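Local coordinates for acetyl-CoA hydrolase/transferase family protein (PDB 2NVV) that probably hydrolyses acetyl-CoA or exchanges coenzyme A between acetate and another carboxylic acid, as a zinc-binding member of the acetyl-CoA hydrolase/transferase family, at residues A12-H17 against A152-V157; I156-D161 against V210-P215. One frame throughout, in Å; residues are numbered along the deposited sequence.

Contact 1. Residues A12-H17 against A152-V157; sequences AEFVHH and ADRIIV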
ATOM      1  N   ALA A  12      13.191   0.753  37.325  1.00 14.56           N
ATOM      2  CA  ALA A  12      11.899   1.396  37.103  1.00 14.33           C
ATOM      3  C   ALA A  12      11.897   2.870  37.521  1.00 14.57           C
ATOM      4  O   ALA A  12      11.052   3.641  37.085  1.00 13.73           O
ATOM      5  CB  ALA A  12      10.809   0.645  37.853  1.00 14.00           C
ATOM      6  N   GLU A  13      12.845   3.256  38.364  1.00 15.10           N
ATOM      7  CA  GLU A  13      12.933   4.632  38.835  1.00 15.41           C
ATOM      8  C   GLU A  13      13.404   5.572  37.735  1.00 14.52           C
ATOM      9  O   GLU A  13      13.223   6.784  37.835  1.00 13.86           O
ATOM     10  CB  GLU A  13      13.874   4.724  40.042  1.00 17.32           C
ATOM     11  CG  GLU A  13      13.386   3.957  41.278  1.00 18.75           C
ATOM     12  CD  GLU A  13      14.309   4.133  42.477  1.00 20.73           C
ATOM     13  OE1 GLU A  13      14.576   5.298  42.843  1.00 22.73           O
ATOM     14  OE2 GLU A  13      14.770   3.120  43.056  1.00 19.28           O
ATOM     15  N   PHE A  14      13.999   5.008  36.683  1.00 13.18           N
ATOM     16  CA  PHE A  14      14.487   5.802  35.562  1.00 12.13           C
ATOM     17  C   PHE A  14      13.376   6.131  34.566  1.00 11.62           C
ATOM     18  O   PHE A  14      13.611   6.826  33.572  1.00 11.27           O
ATOM     19  CB  PHE A  14      15.617   5.081  34.835  1.00 12.52           C
ATOM     20  CG  PHE A  14      16.878   4.955  35.641  1.00 12.82           C
ATOM     21  CD1 PHE A  14      17.064   3.887  36.519  1.00 12.99           C
ATOM     22  CD2 PHE A  14      17.883   5.911  35.531  1.00 10.95           C
ATOM     23  CE1 PHE A  14      18.230   3.777  37.273  1.00 11.88           C
ATOM     24  CE2 PHE A  14      19.051   5.808  36.281  1.00 11.39           C
ATOM     25  CZ  PHE A  14      19.223   4.739  37.151  1.00 11.23           C
ATOM     26  N   VAL A  15      12.175   5.621  34.829  1.00 10.86           N
ATOM     27  CA  VAL A  15      11.024   5.881  33.970  1.00 10.03           C
ATOM     28  C   VAL A  15      10.094   6.805  34.739  1.00  9.59           C
ATOM     29  O   VAL A  15       9.717   6.515  35.879  1.00  9.30           O
ATOM     30  CB  VAL A  15      10.272   4.576  33.610  1.00  9.95           C
ATOM     31  CG1 VAL A  15       9.036   4.898  32.789  1.00  9.03           C
ATOM     32  CG2 VAL A  15      11.192   3.636  32.837  1.00 10.33           C
ATOM     33  N   HIS A  16       9.730   7.923  34.116  1.00 10.41           N
ATOM     34  CA  HIS A  16       8.866   8.903  34.763  1.00 10.44           C
ATOM     35  C   HIS A  16       7.580   9.131  33.984  1.00 10.23           C
ATOM     36  O   HIS A  16       7.471   8.758  32.816  1.00  9.88           O
ATOM     37  CB  HIS A  16       9.618  10.216  34.909  1.00 11.36           C
ATOM     38  CG  HIS A  16      11.018  10.048  35.402  1.00 13.88           C
ATOM     39  ND1 HIS A  16      11.321   9.818  36.727  1.00 14.97           N
ATOM     40  CD2 HIS A  16      12.198  10.042  34.740  1.00 14.90           C
ATOM     41  CE1 HIS A  16      12.627   9.679  36.861  1.00 16.23           C
ATOM     42  NE2 HIS A  16      13.183   9.809  35.670  1.00 15.78           N
ATOM     43  N   HIS A  17       6.603   9.743  34.638  1.00  9.00           N
ATOM     44  CA  HIS A  17       5.333  10.010  33.992  1.00  8.79           C
ATOM     45  C   HIS A  17       5.576  10.844  32.748  1.00  8.89           C
ATOM     46  O   HIS A  17       6.418  11.748  32.747  1.00  9.34           O
ATOM     47  CB  HIS A  17       4.397  10.754  34.943  1.00  9.46           C
ATOM     48  CG  HIS A  17       3.213  11.365  34.264  1.00 10.23           C
ATOM     49  ND1 HIS A  17       3.011  12.728  34.205  1.00  9.94           N
ATOM     50  CD2 HIS A  17       2.187  10.801  33.584  1.00  9.78           C
ATOM     51  CE1 HIS A  17       1.909  12.979  33.518  1.00 10.25           C
ATOM     52  NE2 HIS A  17       1.392  11.826  33.129  1.00 10.38           N
ATOM     53  N   ALA A 152      16.983   6.804  22.135  1.00  6.88           N
ATOM     54  CA  ALA A 152      16.740   6.926  23.579  1.00  6.39           C
ATOM     55  C   ALA A 152      17.798   7.695  24.342  1.00  6.39           C
ATOM     56  O   ALA A 152      18.978   7.619  24.025  1.00  6.39           O
ATOM     57  CB  ALA A 152      16.572   5.542  24.203  1.00  6.39           C
ATOM     58  N   ASP A 153      17.359   8.433  25.359  1.00  6.39           N
ATOM     59  CA  ASP A 153      18.254   9.204  26.211  1.00  6.68           C
ATOM     60  C   ASP A 153      19.006   8.241  27.136  1.00  6.46           C
ATOM     61  O   ASP A 153      20.193   8.421  27.419  1.00  6.39           O
ATOM     62  CB  ASP A 153      17.453  10.186  27.060  1.00  9.16           C
ATOM     63  CG  ASP A 153      17.002  11.405  26.287  1.00 10.63           C
ATOM     64  OD1 ASP A 153      16.098  12.112  26.787  1.00 10.52           O
ATOM     65  OD2 ASP A 153      17.555  11.671  25.196  1.00 11.08           O
ATOM     66  N   ARG A 154      18.299   7.224  27.619  1.00  6.39           N
ATOM     67  CA  ARG A 154      18.901   6.231  28.500  1.00  6.99           C
ATOM     68  C   ARG A 154      18.354   4.846  28.191  1.00  6.39           C
ATOM     69  O   ARG A 154      17.214   4.700  27.741  1.00  6.39           O
ATOM     70  CB  ARG A 154      18.660   6.598  29.966  1.00  6.90           C
ATOM     71  CG  ARG A 154      17.255   7.057  30.255  1.00  7.62           C
ATOM     72  CD  ARG A 154      17.111   7.610  31.671  1.00  6.93           C
ATOM     73  NE  ARG A 154      15.720   7.966  31.954  1.00  7.47           N
ATOM     74  CZ  ARG A 154      15.081   8.975  31.380  1.00  6.51           C
ATOM     75  NH1 ARG A 154      15.713   9.735  30.499  1.00  7.46           N
ATOM     76  NH2 ARG A 154      13.806   9.212  31.658  1.00  6.57           N
ATOM     77  N   ILE A 155      19.186   3.830  28.421  1.00  6.75           N
ATOM     78  CA  ILE A 155      18.816   2.447  28.141  1.00  7.50           C
ATOM     79  C   ILE A 155      18.834   1.563  29.369  1.00  6.73           C
ATOM     80  O   ILE A 155      19.775   1.603  30.156  1.00  6.39           O
ATOM     81  CB  ILE A 155      19.763   1.830  27.097  1.00  6.39           C
ATOM     82  CG1 ILE A 155      19.692   2.634  25.797  1.00  6.39           C
ATOM     83  CG2 ILE A 155      19.403   0.370  26.859  1.00  7.08           C
ATOM     84  CD1 ILE A 155      20.694   2.210  24.756  1.00  6.39           C
ATOM     85  N   ILE A 156      17.779   0.767  29.529  1.00  7.66           N
ATOM     86  CA  ILE A 156      17.672  -0.167  30.641  1.00  8.31           C
ATOM     87  C   ILE A 156      17.781  -1.569  30.058  1.00  8.07           C
ATOM     88  O   ILE A 156      16.881  -2.027  29.361  1.00  8.40           O
ATOM     89  CB  ILE A 156      16.319  -0.039  31.376  1.00  7.68           C
ATOM     90  CG1 ILE A 156      16.207   1.342  32.035  1.00  7.64           C
ATOM     91  CG2 ILE A 156      16.187  -1.150  32.404  1.00  6.94           C
ATOM     92  CD1 ILE A 156      14.880   1.579  32.737  1.00  8.23           C
ATOM     93  N   VAL A 157      18.889  -2.241  30.338  1.00  8.09           N
ATOM     94  CA  VAL A 157      19.120  -3.593  29.830  1.00  9.72           C
ATOM     95  C   VAL A 157      18.692  -4.715  30.783  1.00  9.92           C
ATOM     96  O   VAL A 157      18.815  -4.611  32.005  1.00 10.02           O
ATOM     97  CB  VAL A 157      20.605  -3.803  29.482  1.00  9.34           C
ATOM     98  CG1 VAL A 157      20.805  -5.187  28.873  1.00  8.59           C
ATOM     99  CG2 VAL A 157      21.075  -2.700  28.537  1.00  9.10           C
TER
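With CG set between its backbone N and carbonyl carbon (chi1 44°) and the chain extended from there to NE, Arg-154 reaches from strand 154-160 to the carbonyl of Phe-14. The strand belongs to the parallel sheet of the N-terminal Rossmann-like domain. Residues 12-17 lead out of helix 8-12 toward strand 20-23 of the same sheet, beginning with a type I beta turn from Ala-12 to Val-15, closed by the bond from Val-15 N to Ala-12 O.

The guanidinium takes hold of Phe-14 O side-on, giving it two N-H groups at once. NE lies 2.9 Å from Phe-14 O, in the carbonyl plane on a lone pair, while NH2 of Arg-154 meets the same oxygen nearly along the C=O axis at 3.1 Å. The oxygen sits in the guanidinium plane, so the pair of bonds fixes how that group is rotated. Asp-19 forms a salt bridge with the same NH2 and also accepts from His-16 N.

Deeper in, Ile-156 points its CD1 at Phe-14 CB, 4.1 Å away, and at CG2 of Val-15; Val-207 of the adjoining strand touches both Phe-14 and Ile-156. On the outer side the His-16 and Arg-154 side chains cross at about a right angle, ring and guanidinium planes 43° apart; NH2 of Arg-154 comes to the edge of the imidazole, 3.6 Å from His-16 CD2.

Contact 2. Residues I156-D161 against V210-P215; sequences IVELND and VRTSEP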
ATOM      1  N   ILE A 156      17.779   0.767  29.529  1.00  7.66           N
ATOM      2  CA  ILE A 156      17.672  -0.167  30.641  1.00  8.31           C
ATOM      3  C   ILE A 156      17.781  -1.569  30.058  1.00  8.07           C
ATOM      4  O   ILE A 156      16.881  -2.027  29.361  1.00  8.40           O
ATOM      5  CB  ILE A 156      16.319  -0.039  31.376  1.00  7.68           C
ATOM      6  CG1 ILE A 156      16.207   1.342  32.035  1.00  7.64           C
ATOM      7  CG2 ILE A 156      16.187  -1.150  32.404  1.00  6.94           C
ATOM      8  CD1 ILE A 156      14.880   1.579  32.737  1.00  8.23           C
ATOM      9  N   VAL A 157      18.889  -2.241  30.338  1.00  8.09           N
ATOM     10  CA  VAL A 157      19.120  -3.593  29.830  1.00  9.72           C
ATOM     11  C   VAL A 157      18.692  -4.715  30.783  1.00  9.92           C
ATOM     12  O   VAL A 157      18.815  -4.611  32.005  1.00 10.02           O
ATOM     13  CB  VAL A 157      20.605  -3.803  29.482  1.00  9.34           C
ATOM     14  CG1 VAL A 157      20.805  -5.187  28.873  1.00  8.59           C
ATOM     15  CG2 VAL A 157      21.075  -2.700  28.537  1.00  9.10           C
ATOM     16  N   GLU A 158      18.202  -5.796  30.194  1.00 11.60           N
ATOM     17  CA  GLU A 158      17.731  -6.960  30.926  1.00 12.16           C
ATOM     18  C   GLU A 158      18.509  -8.165  30.380  1.00 12.20           C
ATOM     19  O   GLU A 158      18.262  -8.604  29.264  1.00 11.97           O
ATOM     20  CB  GLU A 158      16.237  -7.104  30.661  1.00 11.86           C
ATOM     21  CG  GLU A 158      15.449  -7.847  31.701  1.00 11.41           C
ATOM     22  CD  GLU A 158      13.948  -7.646  31.534  1.00 12.50           C
ATOM     23  OE1 GLU A 158      13.419  -6.581  31.932  1.00 11.13           O
ATOM     24  OE2 GLU A 158      13.300  -8.556  30.985  1.00 13.25           O
ATOM     25  N   LEU A 159      19.455  -8.679  31.166  1.00 11.56           N
ATOM     26  CA  LEU A 159      20.302  -9.808  30.763  1.00 13.02           C
ATOM     27  C   LEU A 159      19.676 -11.162  31.104  1.00 14.27           C
ATOM     28  O   LEU A 159      19.765 -11.625  32.245  1.00 15.67           O
ATOM     29  CB  LEU A 159      21.656  -9.704  31.460  1.00 12.67           C
ATOM     30  CG  LEU A 159      22.950 -10.000  30.694  1.00 12.46           C
ATOM     31  CD1 LEU A 159      24.054 -10.232  31.702  1.00 11.23           C
ATOM     32  CD2 LEU A 159      22.810 -11.210  29.807  1.00 12.64           C
ATOM     33  N   ASN A 160      19.071 -11.805  30.106  1.00 14.49           N
ATOM     34  CA  ASN A 160      18.403 -13.090  30.305  1.00 13.76           C
ATOM     35  C   ASN A 160      19.327 -14.312  30.318  1.00 13.62           C
ATOM     36  O   ASN A 160      20.080 -14.553  29.384  1.00 12.32           O
ATOM     37  CB  ASN A 160      17.335 -13.285  29.232  1.00 14.25           C
ATOM     38  CG  ASN A 160      16.252 -14.242  29.661  1.00 14.70           C
ATOM     39  OD1 ASN A 160      16.502 -15.175  30.418  1.00 15.39           O
ATOM     40  ND2 ASN A 160      15.038 -14.024  29.172  1.00 15.43           N
ATOM     41  N   ASP A 161      19.237 -15.085  31.390  1.00 14.03           N
ATOM     42  CA  ASP A 161      20.011 -16.312  31.588  1.00 14.81           C
ATOM     43  C   ASP A 161      19.794 -17.352  30.487  1.00 14.65           C
ATOM     44  O   ASP A 161      20.728 -17.983  30.017  1.00 13.87           O
ATOM     45  CB  ASP A 161      19.594 -16.968  32.907  1.00 16.16           C
ATOM     46  CG  ASP A 161      20.628 -16.821  33.978  1.00 19.19           C
ATOM     47  OD1 ASP A 161      21.756 -17.305  33.758  1.00 21.09           O
ATOM     48  OD2 ASP A 161      20.321 -16.228  35.034  1.00 21.31           O
ATOM     49  N   VAL A 210      19.791  -5.367  34.490  1.00  9.14           N
ATOM     50  CA  VAL A 210      19.051  -6.237  35.401  1.00  9.03           C
ATOM     51  C   VAL A 210      19.201  -7.680  34.939  1.00  8.81           C
ATOM     52  O   VAL A 210      18.885  -8.011  33.794  1.00  9.37           O
ATOM     53  CB  VAL A 210      17.539  -5.886  35.413  1.00  9.17           C
ATOM     54  CG1 VAL A 210      16.824  -6.702  36.471  1.00  8.54           C
ATOM     55  CG2 VAL A 210      17.339  -4.396  35.657  1.00  9.19           C
ATOM     56  N   ARG A 211      19.689  -8.543  35.821  1.00  9.14           N
ATOM     57  CA  ARG A 211      19.863  -9.937  35.460  1.00  8.47           C
ATOM     58  C   ARG A 211      18.551 -10.676  35.608  1.00  8.48           C
ATOM     59  O   ARG A 211      17.858 -10.536  36.614  1.00  8.64           O
ATOM     60  CB  ARG A 211      20.916 -10.604  36.347  1.00  8.84           C
ATOM     61  CG  ARG A 211      22.324 -10.080  36.179  1.00  9.76           C
ATOM     62  CD  ARG A 211      23.325 -11.056  36.788  1.00 11.33           C
ATOM     63  NE  ARG A 211      24.704 -10.566  36.759  1.00 14.42           N
ATOM     64  CZ  ARG A 211      25.215  -9.707  37.638  1.00 15.42           C
ATOM     65  NH1 ARG A 211      24.464  -9.228  38.630  1.00 15.54           N
ATOM     66  NH2 ARG A 211      26.482  -9.329  37.528  1.00 15.52           N
ATOM     67  N   THR A 212      18.205 -11.467  34.602  1.00  8.34           N
ATOM     68  CA  THR A 212      16.971 -12.239  34.649  1.00  8.88           C
ATOM     69  C   THR A 212      17.230 -13.649  34.147  1.00  8.44           C
ATOM     70  O   THR A 212      18.298 -13.954  33.626  1.00  7.98           O
ATOM     71  CB  THR A 212      15.859 -11.621  33.762  1.00  8.58           C
ATOM     72  OG1 THR A 212      16.196 -11.792  32.381  1.00  8.57           O
ATOM     73  CG2 THR A 212      15.700 -10.130  34.061  1.00  7.89           C
ATOM     74  N   SER A 213      16.240 -14.510  34.325  1.00  9.52           N
ATOM     75  CA  SER A 213      16.324 -15.882  33.858  1.00  9.08           C
ATOM     76  C   SER A 213      14.894 -16.213  33.510  1.00  9.92           C
ATOM     77  O   SER A 213      14.138 -16.694  34.339  1.00  8.66           O
ATOM     78  CB  SER A 213      16.839 -16.802  34.960  1.00 10.21           C
ATOM     79  OG  SER A 213      17.083 -18.099  34.447  1.00 10.89           O
ATOM     80  N   GLU A 214      14.513 -15.917  32.280  1.00 10.78           N
ATOM     81  CA  GLU A 214      13.149 -16.154  31.840  1.00 10.26           C
ATOM     82  C   GLU A 214      13.097 -17.111  30.656  1.00 10.52           C
ATOM     83  O   GLU A 214      13.589 -16.812  29.566  1.00  9.89           O
ATOM     84  CB  GLU A 214      12.483 -14.818  31.470  1.00 12.43           C
ATOM     85  CG  GLU A 214      12.526 -13.782  32.586  1.00 13.25           C
ATOM     86  CD  GLU A 214      11.659 -14.163  33.770  1.00 13.71           C
ATOM     87  OE1 GLU A 214      11.902 -13.647  34.881  1.00 14.53           O
ATOM     88  OE2 GLU A 214      10.723 -14.971  33.589  1.00 12.85           O
ATOM     89  N   PRO A 215      12.500 -18.291  30.863  1.00 11.18           N
ATOM     90  CA  PRO A 215      12.382 -19.299  29.810  1.00 10.00           C
ATOM     91  C   PRO A 215      11.209 -19.009  28.885  1.00  9.85           C
ATOM     92  O   PRO A 215      10.336 -18.232  29.227  1.00 10.09           O
ATOM     93  CB  PRO A 215      12.181 -20.585  30.600  1.00  9.75           C
ATOM     94  CG  PRO A 215      11.327 -20.113  31.739  1.00 10.58           C
ATOM     95  CD  PRO A 215      12.014 -18.824  32.152  1.00 11.69           C
TER
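Asn-160 OD1 takes the backbone N-H of Glu-214 at 2.8 Å, in a nearly straight bond (168° at the hydrogen), and also accepts from Lys-162 N. The other half of the amide works in the reverse sense: Asn-160 ND2 donates to Glu-214 O at 3.2 Å, on a lone pair in the carbonyl plane, and has a second acceptor in Glu-126. With CG anti to the backbone N (chi1 -156°), the amide is carried across to the segment that follows strand 206-212, pairing with both polar backbone atoms of Glu-214 and holding its own plane fixed.

Before this point the two segments run as neighbouring parallel strands, 154-160 and 206-212, the latter being the outermost of the seven-stranded sheet within this chain. Val-210 N bonds to Val-157 O, Leu-159 N to Val-210 O and Thr-212 N to Leu-159 O, the regular parallel pattern. One more bond, 2.7 Å from Asp-161 N to Thr-212 O, carries the pairing one residue past the end of strand 154-160.

On the sheet face bearing Glu-158, Val-210 and Thr-212, the threonine methyl CG2 rests against Glu-158 CG, the two side chains crossing at about a right angle. The Glu-158 carboxylate turns elsewhere, to Lys-33 N, and that of Glu-214 forms a salt bridge with Arg-66. Leu-159 and Arg-211 lie on the other face, where Arg-211 makes a cation-pi contact with Phe-5. Beyond the strands, Asp-161 lies beside Ser-213, whose hydroxyl is hydrogen-bonded to Lys-162 NZ.

In the fold
Contacts 1 and 2 have centres 16 Å apart and follow one another along strand 154-160, sharing Ile-156 and Val-157. Contact 1 joins the Arg-154 and Ile-156 side chains of that strand to the loop between helix 8-12 and strand 20-23, whereas contact 2 joins its end to strand 206-212, outermost in the sheet within this chain. In chain order the loop comes first, the shared strand next and strand 206-212 last. Strand 154-160 is flanked in the sheet by 122-127 and 206-212, so contact 2 is made within the sheet and contact 1 against it. Together they tie the chain's N-terminal part and strand 206-212 to one strand, away from the zinc site and the predicted CoA-binding residues.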